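Local coordinates for DNA replication licensing factor MCM related protein (Thermoplasma acidophilum, PDB 4ME3) that probably acts as an ATP-driven single-stranded DNA helicase in replication, this chain being its zinc-bearing N-terminal domain, at residues R16-D19 / L20-F24; H38-Y41 / P42-T46; E77-I80 / L81-L85. One frame throughout, in Å; residues are numbered along the deposited sequence.

All three contacts are local, each made within one continuous run of the MCM N-terminal domain, and they illustrate how the same short spacing yields different chemistry in different places. Interactions 1 and 2 lie at the surface, while interaction 3 is partly buried. Helix 14-27 carries interaction 1, which joins a salt bridge to apolar packing. Interaction 2 belongs to the loop between helix 31-38 and strand 46-50, where a tyrosine ring meets a cis-proline. Interaction 3, at the end of helix 69-84, is mainly backbone and apolar. It touches both others, through Arg22 with Asp83 and Tyr41 with Leu81, whereas interactions 1 and 2 remain about 12 Å apart at their nearest atoms.

Interaction 1 of 3, residues R16-D19 / L20-F24; sequences RIKD and LWRDF
Arg22 reaches back along its own helix to lie across Lys18 and Asp19, and its side chain can be followed atom by atom. Arg22 CB packs against the carbonyl oxygen of Asp19, 3.5 Å from Arg22 CB to Asp19 O. The next carbon sits closer still to the preceding turn, with Arg22 CG 3.2 Å from Lys18 O, the same oxygen that accepts the backbone N-H of Arg22. With CG opposite the carbonyl carbon (chi1 -74°) and the chain extended from there to NE, the guanidinium is carried back over Lys18 and Asp19. NE is engaged outside, in a salt bridge with Asp83 of helix 69-84. The two terminal nitrogens then part ways. NH1 forms a salt bridge with the carboxylate of Asp19, 2.7 Å from Arg22 NH1 to Asp19 OD1; the oxygen arrives at the guanidinium edge, although the two flat groups are turned 54° apart. Arg22 NH2 lies 3.7 Å from Lys18 CE, and the lysine tip ends at Gln82.

Residues three and four apart face the same side of an alpha helix, here helix 14-27 of the helical part of the MCM N-terminal domain. The i to i+4 bonds that set this spacing include Trp21 N to Ile17 O, 3.1 Å. On the apolar side, Ile17 and Trp21 lie alongside each other, with Ile17 CG2 3.9 Å from Trp21 CD1. The indole NE1 donates to the backbone of Tyr72, and Phe61 meets the ring edge-to-face. Leu20 CD1, on another side of the helix, sits 4.2 Å above the plane of the Arg16 guanidinium, over its centre.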
# COMPACT_ATOMS: atom_id res chain seq x y z
N ARG A 16 -0.08 20.65 -0.16
CA ARG A 16 1.20 20.99 0.46
C ARG A 16 2.10 19.76 0.57
O ARG A 16 3.31 19.86 0.37
CB ARG A 16 1.00 21.60 1.85
CG ARG A 16 2.28 21.62 2.68
CD ARG A 16 2.39 22.86 3.55
NE ARG A 16 3.62 22.86 4.34
CZ ARG A 16 4.80 23.29 3.90
NH1 ARG A 16 4.93 23.77 2.66
NH2 ARG A 16 5.86 23.24 4.69
N ILE A 17 1.50 18.62 0.88
CA ILE A 17 2.26 17.38 1.00
C ILE A 17 2.83 17.01 -0.37
O ILE A 17 3.99 16.64 -0.49
CB ILE A 17 1.41 16.24 1.57
CG1 ILE A 17 1.05 16.53 3.03
CG2 ILE A 17 2.14 14.91 1.48
CD1 ILE A 17 0.07 15.55 3.64
N LYS A 18 2.00 17.13 -1.40
CA LYS A 18 2.44 16.83 -2.76
C LYS A 18 3.55 17.78 -3.20
O LYS A 18 4.51 17.37 -3.85
CB LYS A 18 1.26 16.87 -3.73
CG LYS A 18 0.27 15.74 -3.53
CD LYS A 18 -0.99 15.92 -4.36
CE LYS A 18 -0.74 15.61 -5.83
NZ LYS A 18 -2.00 15.70 -6.62
N ASP A 19 3.43 19.06 -2.84
CA ASP A 19 4.46 20.03 -3.18
C ASP A 19 5.79 19.66 -2.53
O ASP A 19 6.84 19.79 -3.15
CB ASP A 19 4.05 21.44 -2.75
CG ASP A 19 3.06 22.08 -3.70
OD1 ASP A 19 3.00 21.65 -4.88
OD2 ASP A 19 2.36 23.02 -3.29
N LEU A 20 5.74 19.17 -1.30
CA LEU A 20 6.94 18.74 -0.59
C LEU A 20 7.60 17.55 -1.30
O LEU A 20 8.83 17.51 -1.45
CB LEU A 20 6.61 18.41 0.86
CG LEU A 20 6.34 19.63 1.75
CD1 LEU A 20 5.64 19.22 3.04
CD2 LEU A 20 7.63 20.36 2.06
N TRP A 21 6.80 16.58 -1.73
CA TRP A 21 7.33 15.45 -2.49
C TRP A 21 7.96 15.91 -3.79
O TRP A 21 9.03 15.44 -4.18
CB TRP A 21 6.23 14.44 -2.81
CG TRP A 21 5.94 13.47 -1.71
CD1 TRP A 21 4.77 13.36 -1.00
CD2 TRP A 21 6.82 12.47 -1.19
NE1 TRP A 21 4.88 12.36 -0.07
CE2 TRP A 21 6.12 11.79 -0.16
CE3 TRP A 21 8.12 12.07 -1.49
CZ2 TRP A 21 6.69 10.74 0.56
CZ3 TRP A 21 8.68 11.03 -0.77
CH2 TRP A 21 7.97 10.38 0.24
N ARG A 22 7.29 16.82 -4.49
CA ARG A 22 7.78 17.31 -5.78
C ARG A 22 9.20 17.86 -5.67
O ARG A 22 10.08 17.51 -6.46
CB ARG A 22 6.85 18.38 -6.35
CG ARG A 22 5.54 17.84 -6.89
CD ARG A 22 4.81 18.87 -7.73
NE ARG A 22 3.46 18.43 -8.06
CZ ARG A 22 2.39 18.64 -7.30
NH1 ARG A 22 2.50 19.30 -6.15
NH2 ARG A 22 1.20 18.20 -7.68
N ASP A 23 9.42 18.73 -4.69
CA ASP A 23 10.74 19.31 -4.49
C ASP A 23 11.75 18.25 -4.08
O ASP A 23 12.90 18.28 -4.49
CB ASP A 23 10.68 20.41 -3.44
CG ASP A 23 10.19 21.73 -3.99
OD1 ASP A 23 10.16 21.89 -5.22
OD2 ASP A 23 9.85 22.61 -3.17
N PHE A 24 11.31 17.31 -3.25
CA PHE A 24 12.20 16.27 -2.76
C PHE A 24 12.75 15.41 -3.89
O PHE A 24 13.96 15.18 -3.98
CB PHE A 24 11.49 15.37 -1.74
CG PHE A 24 12.28 14.15 -1.37
CD1 PHE A 24 13.35 14.26 -0.50
CD2 PHE A 24 11.99 12.92 -1.93
CE1 PHE A 24 14.10 13.14 -0.17
CE2 PHE A 24 12.74 11.81 -1.60
CZ PHE A 24 13.80 11.92 -0.72

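Interaction 2 of 3, residues H38-Y41 / P42-T46; sequences HQEY and PEVRT
The peptide bond between Tyr41 and Pro42 is cis, which draws their CA atoms to 3.0 Å and folds the chain back on itself. With Tyr41 extended and Pro42 at phi/psi -89°/6°, residues 40-43 form a type VIa turn, the reverse turn built round a cis-proline, in the loop between helix 31-38 and strand 46-50. One residue further on, Val44 N donates to Glu40 O at 2.9 Å. The bond is fairly straight at the hydrogen, but the donor stands above the carbonyl plane.

As often with an aromatic residue before a cis-proline, the Tyr41 ring lies against the proline. CG is placed opposite the backbone N, beside the carbonyl carbon, which lays one ring face under Pro42: CA sits 3.4 Å from the Tyr41 ring centroid in a CH-pi contact, and Pro42 CB is 3.6 Å from Tyr41 CE2. Beyond the turn, Arg45 CB approaches the ring obliquely, while the guanidinium end leads off to a salt bridge with Asp222. The phenol hydroxyl of Tyr41 bonds to the backbone oxygen of Ile95. A leucine in place of Tyr41 would probably leave Pro42 without its flat partner and the Ile95 carbonyl without that hydroxyl, making the cis turn less well held.

Elsewhere in the turn, Glu40 and Val44 run alongside each other, Glu40 CB packing against Val44 CG2 at 3.5 Å. The buried Val44 O lacks a conventional hydrogen-bond partner; it meets a CA-H...O contact instead, 3.4 Å from Tyr41 CA.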
# COMPACT_ATOMS: atom_id res chain seq x y z
N HIS A 38 9.80 4.84 -15.72
CA HIS A 38 8.83 5.27 -16.72
C HIS A 38 8.91 4.42 -17.99
O HIS A 38 7.89 4.07 -18.59
CB HIS A 38 9.08 6.74 -17.06
CG HIS A 38 8.33 7.23 -18.25
ND1 HIS A 38 7.15 7.94 -18.15
CD2 HIS A 38 8.59 7.12 -19.58
CE1 HIS A 38 6.72 8.25 -19.37
NE2 HIS A 38 7.57 7.76 -20.25
N GLN A 39 10.13 4.09 -18.40
CA GLN A 39 10.35 3.32 -19.62
C GLN A 39 9.84 1.89 -19.51
O GLN A 39 9.63 1.22 -20.52
CB GLN A 39 11.83 3.31 -19.97
CG GLN A 39 12.38 4.67 -20.37
CD GLN A 39 11.63 5.27 -21.54
OE1 GLN A 39 11.20 6.42 -21.49
NE2 GLN A 39 11.46 4.49 -22.61
N GLU A 40 9.64 1.41 -18.28
CA GLU A 40 9.26 0.02 -18.05
C GLU A 40 7.90 -0.10 -17.37
O GLU A 40 7.46 -1.20 -17.04
CB GLU A 40 10.34 -0.68 -17.23
CG GLU A 40 11.73 -0.58 -17.85
CD GLU A 40 12.80 -1.24 -17.01
OE1 GLU A 40 13.91 -0.67 -16.90
OE2 GLU A 40 12.54 -2.34 -16.47
N TYR A 41 7.24 1.03 -17.16
CA TYR A 41 5.90 1.05 -16.58
C TYR A 41 4.89 0.52 -17.60
O TYR A 41 5.06 0.74 -18.80
CB TYR A 41 5.53 2.47 -16.17
CG TYR A 41 4.24 2.57 -15.39
CD1 TYR A 41 4.22 2.34 -14.02
CD2 TYR A 41 3.05 2.89 -16.03
CE1 TYR A 41 3.04 2.42 -13.31
CE2 TYR A 41 1.87 2.98 -15.32
CZ TYR A 41 1.87 2.74 -13.96
OH TYR A 41 0.69 2.82 -13.25
N PRO A 42 3.84 -0.17 -17.14
CA PRO A 42 3.49 -0.49 -15.75
C PRO A 42 4.10 -1.80 -15.23
O PRO A 42 3.78 -2.20 -14.11
CB PRO A 42 1.97 -0.61 -15.80
CG PRO A 42 1.70 -1.15 -17.15
CD PRO A 42 2.76 -0.57 -18.06
N GLU A 43 4.95 -2.45 -16.02
CA GLU A 43 5.57 -3.69 -15.60
C GLU A 43 6.46 -3.45 -14.39
O GLU A 43 6.53 -4.27 -13.47
CB GLU A 43 6.37 -4.32 -16.74
CG GLU A 43 5.52 -4.93 -17.85
CD GLU A 43 5.06 -3.90 -18.87
OE1 GLU A 43 5.18 -2.69 -18.60
OE2 GLU A 43 4.58 -4.31 -19.94
N VAL A 44 7.16 -2.32 -14.40
CA VAL A 44 7.92 -1.86 -13.24
C VAL A 44 7.19 -0.66 -12.67
O VAL A 44 6.91 0.31 -13.38
CB VAL A 44 9.35 -1.46 -13.62
CG1 VAL A 44 10.12 -1.00 -12.39
CG2 VAL A 44 10.06 -2.63 -14.29
N ARG A 45 6.86 -0.70 -11.38
CA ARG A 45 6.01 0.33 -10.80
C ARG A 45 6.29 0.53 -9.32
O ARG A 45 5.36 0.74 -8.54
CB ARG A 45 4.54 -0.03 -11.01
CG ARG A 45 4.16 -1.38 -10.42
CD ARG A 45 2.71 -1.67 -10.65
NE ARG A 45 2.33 -3.00 -10.16
CZ ARG A 45 1.30 -3.69 -10.61
NH1 ARG A 45 0.52 -3.20 -11.57
NH2 ARG A 45 1.04 -4.89 -10.12
N THR A 46 7.56 0.47 -8.95
CA THR A 46 7.99 0.69 -7.57
C THR A 46 9.21 1.60 -7.51
O THR A 46 10.15 1.45 -8.29
CB THR A 46 8.35 -0.63 -6.88
OG1 THR A 46 7.24 -1.53 -6.92
CG2 THR A 46 8.75 -0.39 -5.43

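Interaction 3 of 3, residues E77-I80 / L81-L85; sequences EEVI and LQDYL
Ile80 O receives two backbone N-H groups, those of Tyr84 and Leu85, and this forked bond sets the character of the contact. Before it, the hydrogen bonding is that of a regular alpha helix: Leu81 N to Glu77 O, Gln82 N to Glu78 O and Asp83 N to Val79 O each span four residues. At Ile80 the pattern changes. Tyr84 N still makes the four-residue bond, at 3.1 Å to Ile80 O, but stands well above the carbonyl plane, whereas Leu85 N, 3.0 Å from Ile80 O, approaches nearly along the C=O axis and closes a wider turn, from residue i+5 back to i.

Such an i to i+5 bond is the mark of a pi-type turn, here a widening of the last part of helix 69-84 before the chain enters the loop that follows.

The apolar contact across the widened turn is between Ile80 and Leu85. Their side chains run alongside each other, heading in one direction, with Ile80 CG2 3.6 Å from Leu85 CD1. The isoleucine has CG2 opposite its backbone N, beside the carbonyl carbon, which aims this branch along the chain toward Leu85. Both side chains also touch Phe96.

Contacts between carbons and polar atoms follow the helix surface. Gln82 CG rests 3.2 Å from Glu78 O, and Asp83 CB comes to 3.1 Å from Val79 O. Val79 O also lies at the edge of the Tyr84 ring, in its plane, 4.0 Å from Tyr84 CD1. Val79 CG1 is 3.7 Å from Asp83 OD2, the oxygen that also pairs with Arg22 of helix 14-27. Farther out, the Tyr84 hydroxyl is hydrogen-bonded to Ser31, and Glu77 OE2 accepts from the backbone of Leu98 in strand 97-101.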
# COMPACT_ATOMS: atom_id res chain seq x y z
N GLU A 77 2.93 8.90 -4.29
CA GLU A 77 2.58 8.08 -5.44
C GLU A 77 1.81 8.90 -6.48
O GLU A 77 2.06 8.78 -7.68
CB GLU A 77 1.79 6.84 -4.99
CG GLU A 77 2.66 5.83 -4.26
CD GLU A 77 1.88 4.77 -3.48
OE1 GLU A 77 0.64 4.88 -3.38
OE2 GLU A 77 2.53 3.83 -2.97
N GLU A 78 0.89 9.74 -6.02
CA GLU A 78 0.13 10.60 -6.93
C GLU A 78 1.03 11.54 -7.71
O GLU A 78 0.83 11.74 -8.91
CB GLU A 78 -0.92 11.41 -6.16
CG GLU A 78 -2.10 10.58 -5.67
CD GLU A 78 -3.18 11.42 -5.02
OE1 GLU A 78 -3.21 12.65 -5.28
OE2 GLU A 78 -3.98 10.87 -4.25
N VAL A 79 2.03 12.11 -7.04
CA VAL A 79 2.98 13.00 -7.70
C VAL A 79 3.73 12.27 -8.81
O VAL A 79 3.90 12.78 -9.91
CB VAL A 79 3.98 13.60 -6.70
CG1 VAL A 79 5.14 14.27 -7.43
CG2 VAL A 79 3.28 14.61 -5.80
N ILE A 80 4.19 11.06 -8.51
CA ILE A 80 4.87 10.24 -9.50
C ILE A 80 3.95 9.93 -10.68
O ILE A 80 4.35 10.07 -11.83
CB ILE A 80 5.39 8.94 -8.88
CG1 ILE A 80 6.55 9.25 -7.92
CG2 ILE A 80 5.84 7.97 -9.96
CD1 ILE A 80 7.00 8.08 -7.08
N LEU A 81 2.72 9.54 -10.39
CA LEU A 81 1.77 9.19 -11.45
C LEU A 81 1.38 10.38 -12.31
O LEU A 81 1.26 10.27 -13.54
CB LEU A 81 0.53 8.55 -10.85
CG LEU A 81 0.72 7.12 -10.33
CD1 LEU A 81 -0.45 6.72 -9.42
CD2 LEU A 81 0.84 6.14 -11.48
N GLN A 82 1.17 11.53 -11.68
CA GLN A 82 0.70 12.72 -12.38
C GLN A 82 1.82 13.50 -13.08
O GLN A 82 1.65 13.96 -14.20
CB GLN A 82 -0.03 13.65 -11.41
CG GLN A 82 -1.31 13.06 -10.84
CD GLN A 82 -2.02 14.01 -9.88
OE1 GLN A 82 -1.43 14.98 -9.41
NE2 GLN A 82 -3.29 13.73 -9.61
N ASP A 83 2.96 13.64 -12.41
CA ASP A 83 4.04 14.49 -12.91
C ASP A 83 5.03 13.75 -13.81
O ASP A 83 5.63 14.35 -14.70
CB ASP A 83 4.79 15.13 -11.74
CG ASP A 83 3.95 16.14 -10.98
OD1 ASP A 83 2.74 16.28 -11.28
OD2 ASP A 83 4.50 16.79 -10.06
N TYR A 84 5.22 12.45 -13.57
CA TYR A 84 6.26 11.70 -14.27
C TYR A 84 5.73 10.64 -15.24
O TYR A 84 6.26 10.50 -16.34
CB TYR A 84 7.18 11.02 -13.26
CG TYR A 84 8.07 11.97 -12.49
CD1 TYR A 84 7.61 12.59 -11.34
CD2 TYR A 84 9.36 12.23 -12.92
CE1 TYR A 84 8.42 13.45 -10.63
CE2 TYR A 84 10.18 13.09 -12.21
CZ TYR A 84 9.70 13.70 -11.07
OH TYR A 84 10.52 14.56 -10.37
N LEU A 85 4.71 9.90 -14.84
CA LEU A 85 4.30 8.72 -15.60
C LEU A 85 3.03 8.93 -16.42
O LEU A 85 2.56 8.01 -17.09
CB LEU A 85 4.08 7.54 -14.65
CG LEU A 85 5.30 7.12 -13.83
CD1 LEU A 85 4.92 6.03 -12.84
CD2 LEU A 85 6.42 6.64 -14.74